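Local coordinates for protein nucleoside-diphosphate sugar epimerase (SulA family) (Corynebacterium glutamicum, PDB 3OH8) that probably acts as an NAD(P)-dependent epimerase on nucleoside-diphosphate sugars, through a Rossmann-type domain joined to a separate alpha/beta domain, at residues A[15-20]-A[94-99]; A[19-24]-A[43-48]; A[30-35]-A[122-127]; A[129-134]-A[426-431]. All blocks are in the same frame, centred on the assembly; numbering follows the deposited sequence.

Overall arrangement
Interactions 1 and 2 both start from helix 13-21. In interaction 1 it packs on strand 91-99 through a buried aromatic cluster, while in interaction 2 its last turn meets the partly exposed loop 43-48 through aliphatic contact; W17 CZ2 and L45 CD1, 3.9 Å apart, join the two. Helix 119-139 serves the other pair. Its 122-127 part receives the proline-rich loop 30-35 in interaction 3, a buried contact with one bridging water, and its 129-134 part meets 426-431 in interaction 4, partly buried. W19 of helix 13-21 packs on L129, D132 and L133, linking the two helices. Interactions 1 to 3 join their segments mainly by aromatic and aliphatic contact, interaction 4 by a salt bridge.

Interaction 1 (A[15-20]-A[94-99])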
# COMPACT_ATOMS: atom_id res chain seq x y z
N MSE A 15 4.63 3.88 -20.64
CA MSE A 15 4.22 4.24 -19.27
C MSE A 15 4.48 3.08 -18.32
O MSE A 15 4.97 3.26 -17.19
CB MSE A 15 2.74 4.65 -19.25
CG MSE A 15 2.09 4.83 -17.84
SE MSE A 15 0.34 5.33 -17.91
CE MSE A 15 0.42 6.64 -19.14
N VAL A 16 4.12 1.87 -18.74
CA VAL A 16 4.28 0.70 -17.87
C VAL A 16 5.75 0.44 -17.56
O VAL A 16 6.13 0.23 -16.41
CB VAL A 16 3.64 -0.55 -18.50
CG1 VAL A 16 3.89 -1.77 -17.63
CG2 VAL A 16 2.15 -0.32 -18.70
N TRP A 17 6.59 0.47 -18.59
CA TRP A 17 8.02 0.30 -18.41
C TRP A 17 8.56 1.35 -17.46
O TRP A 17 9.28 1.06 -16.49
CB TRP A 17 8.73 0.42 -19.76
CG TRP A 17 10.22 0.42 -19.61
CD1 TRP A 17 11.03 1.51 -19.53
CD2 TRP A 17 11.06 -0.73 -19.50
NE1 TRP A 17 12.34 1.11 -19.38
CE2 TRP A 17 12.38 -0.27 -19.36
CE3 TRP A 17 10.82 -2.11 -19.51
CZ2 TRP A 17 13.46 -1.13 -19.23
CZ3 TRP A 17 11.90 -2.97 -19.38
CH2 TRP A 17 13.20 -2.48 -19.25
N ASP A 18 8.20 2.60 -17.76
CA ASP A 18 8.64 3.74 -16.97
C ASP A 18 8.37 3.52 -15.49
O ASP A 18 9.21 3.81 -14.64
CB ASP A 18 7.86 4.96 -17.43
CG ASP A 18 8.72 6.17 -17.56
OD1 ASP A 18 9.14 6.44 -18.71
OD2 ASP A 18 8.98 6.83 -16.52
N TRP A 19 7.18 3.02 -15.18
CA TRP A 19 6.76 2.81 -13.79
C TRP A 19 7.73 1.87 -13.05
O TRP A 19 8.06 2.09 -11.87
CB TRP A 19 5.33 2.26 -13.78
CG TRP A 19 4.71 2.07 -12.41
CD1 TRP A 19 3.87 2.93 -11.76
CD2 TRP A 19 4.87 0.93 -11.56
NE1 TRP A 19 3.50 2.39 -10.54
CE2 TRP A 19 4.10 1.17 -10.40
CE3 TRP A 19 5.60 -0.26 -11.67
CZ2 TRP A 19 4.04 0.25 -9.35
CZ3 TRP A 19 5.54 -1.17 -10.63
CH2 TRP A 19 4.76 -0.91 -9.49
N HIS A 20 8.19 0.84 -13.75
CA HIS A 20 9.11 -0.15 -13.18
C HIS A 20 10.52 0.42 -12.93
O HIS A 20 11.26 -0.11 -12.10
CB HIS A 20 9.22 -1.39 -14.08
CG HIS A 20 8.01 -2.26 -14.05
ND1 HIS A 20 6.86 -1.97 -14.77
CD2 HIS A 20 7.75 -3.43 -13.41
CE1 HIS A 20 5.96 -2.91 -14.57
NE2 HIS A 20 6.47 -3.80 -13.73
N HIS A 94 11.26 -10.43 -17.00
CA HIS A 94 10.09 -9.57 -17.12
C HIS A 94 10.06 -9.04 -18.55
O HIS A 94 10.91 -8.24 -18.92
CB HIS A 94 10.18 -8.35 -16.19
CG HIS A 94 10.51 -8.67 -14.76
ND1 HIS A 94 9.62 -8.50 -13.72
CD2 HIS A 94 11.67 -9.11 -14.19
CE1 HIS A 94 10.20 -8.84 -12.58
NE2 HIS A 94 11.44 -9.21 -12.84
N ASN A 95 9.08 -9.48 -19.33
CA ASN A 95 8.98 -9.11 -20.74
C ASN A 95 7.76 -8.23 -21.01
O ASN A 95 6.67 -8.51 -20.53
CB ASN A 95 8.90 -10.37 -21.60
CG ASN A 95 9.22 -10.10 -23.06
OD1 ASN A 95 8.32 -10.04 -23.91
ND2 ASN A 95 10.49 -9.97 -23.37
N PHE A 96 7.96 -7.17 -21.79
CA PHE A 96 6.90 -6.20 -22.07
C PHE A 96 6.70 -6.06 -23.58
O PHE A 96 7.61 -5.63 -24.28
CB PHE A 96 7.30 -4.83 -21.54
CG PHE A 96 7.56 -4.79 -20.05
CD1 PHE A 96 8.75 -5.27 -19.53
CD2 PHE A 96 6.63 -4.23 -19.19
CE1 PHE A 96 9.01 -5.21 -18.16
CE2 PHE A 96 6.87 -4.17 -17.83
CZ PHE A 96 8.06 -4.67 -17.31
N VAL A 97 5.52 -6.40 -24.10
CA VAL A 97 5.25 -6.10 -25.51
C VAL A 97 4.03 -5.21 -25.69
O VAL A 97 3.20 -5.10 -24.80
CB VAL A 97 5.09 -7.38 -26.38
CG1 VAL A 97 6.42 -8.13 -26.45
CG2 VAL A 97 3.98 -8.26 -25.86
N ASP A 98 3.95 -4.56 -26.85
CA ASP A 98 2.76 -3.79 -27.20
C ASP A 98 1.62 -4.74 -27.48
O ASP A 98 1.81 -5.82 -28.06
CB ASP A 98 3.02 -2.90 -28.42
CG ASP A 98 4.04 -1.84 -28.13
OD1 ASP A 98 3.99 -1.24 -27.03
OD2 ASP A 98 4.91 -1.61 -29.00
N GLN A 99 0.43 -4.37 -27.02
CA GLN A 99 -0.75 -5.19 -27.19
C GLN A 99 -1.97 -4.29 -27.29
O GLN A 99 -2.47 -3.79 -26.28
CB GLN A 99 -0.91 -6.14 -26.01
CG GLN A 99 -2.06 -7.11 -26.19
CD GLN A 99 -1.84 -8.03 -27.40
OE1 GLN A 99 -0.77 -8.61 -27.55
NE2 GLN A 99 -2.85 -8.16 -28.24
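The F96 ring presents one face to W17 and its edge to H20, so two helix rings meet one strand ring. W17 CE3 stands 3.7 Å above the F96 plane, displaced toward the rim, and the planes at 81° define an offset edge-to-face pair. On the H20 imidazole the roles reverse: F96 CZ lies over the centre of one face, with centroids 5.0 Å apart, while W19 CE3 covers the opposite face. V16 CG1 reaches the F96 rim at CE2, 3.8 Å away.

Two features set the imidazole. CG of H20 lies anti to its carbonyl carbon (chi1 -72°), which turns the ring back along the helix, and ND1 donates to V16 O at 2.8 Å with an N-H...O angle of 168°. The acceptor lies in the imidazole plane, although the donor stands above the plane of the carbonyl. Helix 13-21 runs nearly antiparallel to strand 91-99, their short-segment axes 9.9 Å apart.

I105 and L129 continue the packing around F96 and H20. The contact itself is dispersive and quadrupolar; its one polar ring bond runs within the helix, fixing the imidazole's rotation and implying that ND1 carries a proton.

Interaction 2 (A[19-24]-A[43-48]); sequences WHTRKG and ERLADG
L45 lays its two methyl branches against the last turn of helix 13-21, CD2 reaching H20 O at 3.6 Å and CD1 reaching T21 CG2 at 3.8 Å. CG of L45 stands anti to its carbonyl carbon (chi1 -61°), and chi2 near 180° puts CD1 at the far end, toward T21 CG2, leaving CD2 over H20 O. CD1 also passes H20 CB, at 4.1 Å, so the leucine touches the base of that residue and its backbone, while the imidazole itself turns toward the sheet, to F96. The side chains of T21 and L45 cross at about a right angle and meet methyl to methyl; the T21 hydroxyl is bonded to D18 O, one turn back. The nearest backbone approach is likewise at this pair, with 6.4 Å between T21 CA and L45 CA.

The rest of 43-48 is organised on its own. R44 NH2 and D47 OD2 form a salt bridge of 2.9 Å within the loop, and H64 ND1 bonds R44 O, tying the loop to strand 59-64. F69 packs on L45 from another loop.

The connection between strands 37-38 and 49-53 thus folds back so that L45 packs on H20 and T21 at the end of helix 13-21. A seven-stranded antiparallel sheet, two short helices after its first strand and the long helix 119-139 after its last are consistent with the helix-grip (SRPBCC) fold.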
# COMPACT_ATOMS: atom_id res chain seq x y z
N TRP A 19 7.18 3.02 -15.18
CA TRP A 19 6.76 2.81 -13.79
C TRP A 19 7.73 1.87 -13.05
O TRP A 19 8.06 2.09 -11.87
CB TRP A 19 5.33 2.26 -13.78
CG TRP A 19 4.71 2.07 -12.41
CD1 TRP A 19 3.87 2.93 -11.76
CD2 TRP A 19 4.87 0.93 -11.56
NE1 TRP A 19 3.50 2.39 -10.54
CE2 TRP A 19 4.10 1.17 -10.40
CE3 TRP A 19 5.60 -0.26 -11.67
CZ2 TRP A 19 4.04 0.25 -9.35
CZ3 TRP A 19 5.54 -1.17 -10.63
CH2 TRP A 19 4.76 -0.91 -9.49
N HIS A 20 8.19 0.84 -13.75
CA HIS A 20 9.11 -0.15 -13.18
C HIS A 20 10.52 0.42 -12.93
O HIS A 20 11.26 -0.11 -12.10
CB HIS A 20 9.22 -1.39 -14.08
CG HIS A 20 8.01 -2.26 -14.05
ND1 HIS A 20 6.86 -1.97 -14.77
CD2 HIS A 20 7.75 -3.43 -13.41
CE1 HIS A 20 5.96 -2.91 -14.57
NE2 HIS A 20 6.47 -3.80 -13.73
N THR A 21 10.88 1.49 -13.63
CA THR A 21 12.19 2.11 -13.44
C THR A 21 12.26 3.02 -12.22
O THR A 21 13.35 3.40 -11.80
CB THR A 21 12.60 2.96 -14.66
OG1 THR A 21 11.82 4.16 -14.68
CG2 THR A 21 12.38 2.18 -15.97
N ARG A 22 11.12 3.38 -11.63
CA ARG A 22 11.12 4.36 -10.54
C ARG A 22 11.39 3.76 -9.16
O ARG A 22 11.13 2.58 -8.93
CB ARG A 22 9.79 5.12 -10.50
CG ARG A 22 9.40 5.72 -11.84
CD ARG A 22 8.46 6.89 -11.66
NE ARG A 22 8.17 7.55 -12.93
CZ ARG A 22 7.00 7.48 -13.56
NH1 ARG A 22 5.99 6.78 -13.04
NH2 ARG A 22 6.84 8.11 -14.72
N LYS A 23 11.90 4.59 -8.26
CA LYS A 23 12.02 4.20 -6.86
C LYS A 23 10.64 3.81 -6.34
O LYS A 23 9.62 4.42 -6.72
CB LYS A 23 12.59 5.33 -6.01
CG LYS A 23 14.03 5.68 -6.33
CD LYS A 23 14.15 7.06 -6.96
CE LYS A 23 14.02 8.16 -5.92
NZ LYS A 23 15.17 8.14 -4.98
N GLY A 24 10.61 2.80 -5.49
CA GLY A 24 9.36 2.30 -4.94
C GLY A 24 8.73 1.14 -5.69
O GLY A 24 7.95 0.38 -5.11
N GLU A 43 19.56 1.10 -8.78
CA GLU A 43 19.47 2.32 -9.56
C GLU A 43 18.77 2.13 -10.91
O GLU A 43 17.98 2.97 -11.34
CB GLU A 43 20.89 2.87 -9.78
CG GLU A 43 20.98 4.14 -10.60
CD GLU A 43 22.42 4.59 -10.78
OE1 GLU A 43 23.15 4.70 -9.76
OE2 GLU A 43 22.84 4.84 -11.93
N ARG A 44 19.07 1.01 -11.57
CA ARG A 44 18.58 0.78 -12.93
C ARG A 44 18.17 -0.66 -13.14
O ARG A 44 18.68 -1.55 -12.48
CB ARG A 44 19.65 1.14 -13.94
CG ARG A 44 19.94 2.62 -14.04
CD ARG A 44 21.42 2.86 -14.21
NE ARG A 44 22.03 1.95 -15.18
CZ ARG A 44 23.24 1.43 -15.05
NH1 ARG A 44 23.98 1.72 -13.98
NH2 ARG A 44 23.73 0.62 -15.98
N LEU A 45 17.28 -0.88 -14.10
CA LEU A 45 16.79 -2.23 -14.38
C LEU A 45 17.85 -3.10 -15.08
O LEU A 45 17.81 -4.33 -14.98
CB LEU A 45 15.50 -2.18 -15.21
CG LEU A 45 14.32 -1.47 -14.53
CD1 LEU A 45 13.07 -1.52 -15.41
CD2 LEU A 45 14.05 -2.06 -13.15
N ALA A 46 18.78 -2.47 -15.79
CA ALA A 46 19.72 -3.23 -16.63
C ALA A 46 20.65 -4.08 -15.78
O ALA A 46 20.84 -5.28 -16.04
CB ALA A 46 20.54 -2.29 -17.51
N ASP A 47 21.22 -3.46 -14.76
CA ASP A 47 22.17 -4.10 -13.87
C ASP A 47 21.94 -3.57 -12.47
O ASP A 47 20.92 -2.92 -12.22
CB ASP A 47 23.61 -3.81 -14.32
CG ASP A 47 23.88 -2.31 -14.49
OD1 ASP A 47 23.11 -1.49 -13.95
OD2 ASP A 47 24.88 -1.96 -15.15
N GLY A 48 22.87 -3.81 -11.56
CA GLY A 48 22.72 -3.27 -10.22
C GLY A 48 21.96 -4.23 -9.32
O GLY A 48 21.11 -4.99 -9.79

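Interaction 3 (A[30-35]-A[122-127])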
# COMPACT_ATOMS: atom_id res chain seq x y z
N THR A 30 6.26 -6.31 -4.22
CA THR A 30 6.68 -7.35 -3.29
C THR A 30 5.45 -7.85 -2.51
O THR A 30 4.76 -7.06 -1.89
CB THR A 30 7.76 -6.84 -2.29
OG1 THR A 30 8.94 -6.48 -3.02
CG2 THR A 30 8.12 -7.93 -1.28
N PRO A 31 5.17 -9.16 -2.57
CA PRO A 31 3.97 -9.69 -1.90
C PRO A 31 4.04 -9.52 -0.37
O PRO A 31 5.03 -9.89 0.26
CB PRO A 31 4.00 -11.19 -2.27
CG PRO A 31 4.85 -11.27 -3.49
CD PRO A 31 5.88 -10.18 -3.35
N PRO A 32 2.97 -8.97 0.23
CA PRO A 32 2.97 -8.76 1.68
C PRO A 32 2.93 -10.08 2.44
O PRO A 32 3.27 -10.10 3.61
CB PRO A 32 1.65 -8.00 1.93
CG PRO A 32 1.15 -7.57 0.60
CD PRO A 32 1.74 -8.49 -0.42
N PHE A 33 2.52 -11.16 1.77
CA PHE A 33 2.30 -12.43 2.45
C PHE A 33 3.52 -13.32 2.35
O PHE A 33 3.48 -14.50 2.68
CB PHE A 33 1.07 -13.13 1.86
CG PHE A 33 1.04 -13.11 0.35
CD1 PHE A 33 0.37 -12.11 -0.33
CD2 PHE A 33 1.68 -14.11 -0.38
CE1 PHE A 33 0.32 -12.09 -1.72
CE2 PHE A 33 1.65 -14.10 -1.77
CZ PHE A 33 0.97 -13.09 -2.44
N ILE A 34 4.61 -12.74 1.86
CA ILE A 34 5.89 -13.43 1.87
C ILE A 34 6.87 -12.53 2.61
O ILE A 34 6.96 -11.36 2.28
CB ILE A 34 6.37 -13.70 0.45
CG1 ILE A 34 5.36 -14.58 -0.27
CG2 ILE A 34 7.74 -14.35 0.47
CD1 ILE A 34 5.74 -14.95 -1.69
N PRO A 35 7.58 -13.07 3.62
CA PRO A 35 8.39 -12.26 4.54
C PRO A 35 9.68 -11.76 3.90
O PRO A 35 10.78 -11.98 4.41
CB PRO A 35 8.71 -13.24 5.67
CG PRO A 35 8.71 -14.58 4.98
CD PRO A 35 7.61 -14.50 3.95
N PHE A 122 2.51 -14.18 -8.05
CA PHE A 122 2.27 -13.51 -9.33
C PHE A 122 0.90 -12.90 -9.46
O PHE A 122 0.75 -11.85 -10.09
CB PHE A 122 2.67 -14.39 -10.51
CG PHE A 122 4.13 -14.32 -10.77
CD1 PHE A 122 4.67 -13.22 -11.43
CD2 PHE A 122 4.99 -15.26 -10.23
CE1 PHE A 122 6.04 -13.10 -11.62
CE2 PHE A 122 6.37 -15.15 -10.42
CZ PHE A 122 6.89 -14.07 -11.11
N ALA A 123 -0.10 -13.50 -8.83
CA ALA A 123 -1.43 -12.91 -8.83
C ALA A 123 -1.35 -11.54 -8.15
O ALA A 123 -2.00 -10.58 -8.59
CB ALA A 123 -2.42 -13.82 -8.10
N TYR A 124 -0.54 -11.44 -7.09
CA TYR A 124 -0.35 -10.16 -6.38
C TYR A 124 0.36 -9.13 -7.26
O TYR A 124 -0.09 -7.98 -7.38
CB TYR A 124 0.45 -10.35 -5.08
CG TYR A 124 0.65 -9.03 -4.36
CD1 TYR A 124 -0.35 -8.52 -3.52
CD2 TYR A 124 1.80 -8.29 -4.54
CE1 TYR A 124 -0.20 -7.30 -2.87
CE2 TYR A 124 1.97 -7.06 -3.89
CZ TYR A 124 0.97 -6.58 -3.05
OH TYR A 124 1.13 -5.37 -2.41
N ARG A 125 1.48 -9.53 -7.86
CA ARG A 125 2.22 -8.65 -8.75
C ARG A 125 1.32 -8.09 -9.85
O ARG A 125 1.37 -6.89 -10.15
CB ARG A 125 3.42 -9.37 -9.38
CG ARG A 125 4.52 -9.80 -8.42
CD ARG A 125 5.71 -10.44 -9.18
NE ARG A 125 6.14 -9.58 -10.29
CZ ARG A 125 7.10 -8.66 -10.20
NH1 ARG A 125 7.76 -8.50 -9.06
NH2 ARG A 125 7.39 -7.91 -11.25
N GLN A 126 0.50 -8.95 -10.46
CA GLN A 126 -0.42 -8.53 -11.53
C GLN A 126 -1.53 -7.57 -11.05
O GLN A 126 -1.74 -6.50 -11.64
CB GLN A 126 -1.05 -9.75 -12.22
CG GLN A 126 -0.05 -10.72 -12.83
CD GLN A 126 -0.68 -12.01 -13.35
OE1 GLN A 126 -0.08 -12.72 -14.16
NE2 GLN A 126 -1.88 -12.32 -12.88
N THR A 127 -2.25 -7.96 -10.01
CA THR A 127 -3.33 -7.11 -9.50
C THR A 127 -2.77 -5.78 -8.98
O THR A 127 -3.34 -4.72 -9.22
CB THR A 127 -4.19 -7.80 -8.41
OG1 THR A 127 -3.36 -8.26 -7.34
CG2 THR A 127 -4.92 -9.00 -9.01
O HOH W 1 3.60 -4.37 -1.40
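CH-pi contact dominates, with Y124 as the acceptor ring. P32 CD stands 3.5 Å from the Y124 centroid, 20° off the ring normal, and P31 CA sits over the same face at 4.1 Å. Packing is tight here: P32 CD comes within 3.3 Å of Y124 CE1. The tyrosine reaches the prolines because its CG is anti to the backbone N (chi1 180°), which sends the ring out from helix 119-139.

The aromatic contribution is an offset edge-to-face pair, the F33 edge toward the Y124 face, with centroids 5.9 Å apart and planes at 85°. F33 CE1 also touches Y124 CB at 3.8 Å. A type I turn from P31 to I34 brings the two prolines and F33 to one tyrosine.

Polar contact is indirect. A water bridges T30 O, 3.0 Å away, and Y124 OH, 2.8 Å away, giving a proton to the phenol oxygen. R311 NH2 also bonds T30 O, and Y124 OH has a weak bond to R28 O; H438 stacks on the tyrosine ring.

Two proline C-H groups over one face of Y124, with the F33 edge beside them, thus make a largely nonpolar contact, its polar link between the segments left to a single water.

Interaction 4 (A[129-134]-A[426-431])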
# COMPACT_ATOMS: atom_id res chain seq x y z
N LEU A 129 0.01 -4.14 -9.74
CA LEU A 129 0.45 -3.28 -10.84
C LEU A 129 -0.73 -2.61 -11.50
O LEU A 129 -0.72 -1.39 -11.73
CB LEU A 129 1.17 -4.12 -11.91
CG LEU A 129 2.29 -3.46 -12.73
CD1 LEU A 129 2.27 -3.90 -14.21
CD2 LEU A 129 2.30 -1.96 -12.60
N ILE A 130 -1.74 -3.40 -11.87
CA ILE A 130 -2.86 -2.86 -12.61
C ILE A 130 -3.64 -1.86 -11.75
O ILE A 130 -4.04 -0.79 -12.22
CB ILE A 130 -3.79 -3.97 -13.22
CG1 ILE A 130 -4.80 -3.35 -14.18
CG2 ILE A 130 -4.56 -4.72 -12.15
CD1 ILE A 130 -4.25 -2.17 -14.93
N GLU A 131 -3.82 -2.19 -10.47
CA GLU A 131 -4.57 -1.29 -9.60
C GLU A 131 -3.79 0.00 -9.36
O GLU A 131 -4.37 1.09 -9.36
CB GLU A 131 -4.96 -1.96 -8.29
CG GLU A 131 -5.90 -3.13 -8.49
CD GLU A 131 -7.22 -2.73 -9.15
OE1 GLU A 131 -7.67 -1.58 -8.95
OE2 GLU A 131 -7.81 -3.57 -9.86
N ASP A 132 -2.48 -0.11 -9.20
CA ASP A 132 -1.64 1.08 -9.02
C ASP A 132 -1.73 2.04 -10.20
O ASP A 132 -1.87 3.25 -10.02
CB ASP A 132 -0.18 0.68 -8.82
CG ASP A 132 0.19 0.57 -7.35
OD1 ASP A 132 -0.73 0.35 -6.53
OD2 ASP A 132 1.39 0.71 -7.02
N LEU A 133 -1.62 1.50 -11.41
CA LEU A 133 -1.67 2.33 -12.60
C LEU A 133 -3.06 2.93 -12.80
O LEU A 133 -3.19 4.09 -13.16
CB LEU A 133 -1.25 1.51 -13.82
CG LEU A 133 0.25 1.15 -13.86
CD1 LEU A 133 0.51 0.15 -14.97
CD2 LEU A 133 1.13 2.40 -14.04
N LYS A 134 -4.11 2.15 -12.56
CA LYS A 134 -5.47 2.70 -12.64
C LYS A 134 -5.66 3.83 -11.65
O LYS A 134 -6.25 4.87 -11.97
CB LYS A 134 -6.52 1.61 -12.43
CG LYS A 134 -6.73 0.73 -13.66
CD LYS A 134 -7.80 -0.33 -13.43
CE LYS A 134 -8.08 -1.09 -14.73
NZ LYS A 134 -8.91 -2.32 -14.53
N THR A 426 -13.22 5.98 -6.04
CA THR A 426 -13.21 4.57 -6.38
C THR A 426 -12.36 3.84 -5.34
O THR A 426 -11.23 4.25 -5.07
CB THR A 426 -12.63 4.35 -7.80
OG1 THR A 426 -13.51 4.93 -8.77
CG2 THR A 426 -12.44 2.85 -8.10
N PHE A 427 -12.90 2.77 -4.76
CA PHE A 427 -12.13 1.94 -3.84
C PHE A 427 -11.64 0.71 -4.57
O PHE A 427 -12.35 0.15 -5.40
CB PHE A 427 -13.00 1.49 -2.66
CG PHE A 427 -13.32 2.59 -1.70
CD1 PHE A 427 -14.42 3.40 -1.90
CD2 PHE A 427 -12.53 2.80 -0.58
CE1 PHE A 427 -14.74 4.41 -1.01
CE2 PHE A 427 -12.84 3.82 0.32
CZ PHE A 427 -13.94 4.62 0.10
N ARG A 428 -10.42 0.30 -4.26
CA ARG A 428 -9.87 -0.93 -4.80
C ARG A 428 -10.60 -2.14 -4.24
O ARG A 428 -10.87 -3.10 -4.97
CB ARG A 428 -8.39 -1.04 -4.45
CG ARG A 428 -7.52 0.04 -5.10
CD ARG A 428 -6.05 -0.30 -4.97
NE ARG A 428 -5.19 0.85 -5.28
CZ ARG A 428 -3.90 0.75 -5.59
NH1 ARG A 428 -3.34 -0.45 -5.64
NH2 ARG A 428 -3.18 1.84 -5.86
N TYR A 429 -10.89 -2.12 -2.95
CA TYR A 429 -11.56 -3.24 -2.30
C TYR A 429 -12.74 -2.78 -1.46
O TYR A 429 -12.57 -2.21 -0.38
CB TYR A 429 -10.56 -4.03 -1.46
CG TYR A 429 -9.35 -4.40 -2.26
CD1 TYR A 429 -9.40 -5.45 -3.18
CD2 TYR A 429 -8.17 -3.68 -2.15
CE1 TYR A 429 -8.29 -5.78 -3.95
CE2 TYR A 429 -7.05 -4.00 -2.91
CZ TYR A 429 -7.13 -5.06 -3.81
OH TYR A 429 -6.05 -5.39 -4.57
N THR A 430 -13.94 -2.99 -1.97
CA THR A 430 -15.14 -2.62 -1.23
C THR A 430 -15.55 -3.74 -0.27
O THR A 430 -16.24 -3.50 0.73
CB THR A 430 -16.31 -2.29 -2.20
OG1 THR A 430 -16.51 -3.39 -3.09
CG2 THR A 430 -16.00 -1.06 -3.04
N ASP A 431 -15.12 -4.96 -0.56
CA ASP A 431 -15.51 -6.12 0.25
C ASP A 431 -14.32 -6.74 0.95
O ASP A 431 -13.28 -6.98 0.34
CB ASP A 431 -16.19 -7.18 -0.63
CG ASP A 431 -17.23 -6.59 -1.55
OD1 ASP A 431 -18.08 -5.80 -1.06
OD2 ASP A 431 -17.21 -6.91 -2.76
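Segment 129-134 is a regular part of helix 119-139, whereas 426-431 is an irregular strip leading into helix 432-440; the backbones come nearest at E131 and R428, whose CA atoms are 7.2 Å apart. R428, extended from CG to NE, runs past E131 CB and so carries its guanidinium to D132.

The guanidinium meets D132 end-on. Both NH1 and NH2 donate to the same oxygen, D132 OD1, each at 2.9 Å, with N-H...O angles of 147° and 143°. That oxygen lies in the guanidinium plane, but the carboxylate is turned 82° against it. NH1 approaches nearly along the C-O axis, while NH2 comes from above the carboxylate plane. The bend in both bonds follows from sharing one acceptor.

E131 flanks the arginine without pairing with it. E131 O lies 3.7 Å above the guanidinium plane, over its centre, and E131 CB touches NH1 at 3.5 Å; the carboxylate slides past along the arginine's aliphatic part.

Further charges fix the pair from both ends. D132 OD2 forms a salt bridge with R28 NE, and R428 NE forms one with D347 OD2, while D344 accepts from the backbone N of R428 and of Y429. Two arginines, R428 on OD1 and R28 on OD2, would probably stabilise the charged form of the buried D132. The alternating chain R28-D132-R428-D347 is a salt-bridge network that ties helix 25-29 and the long helix of what is probably a helix-grip domain to the DUF1731 region and helix 342-354.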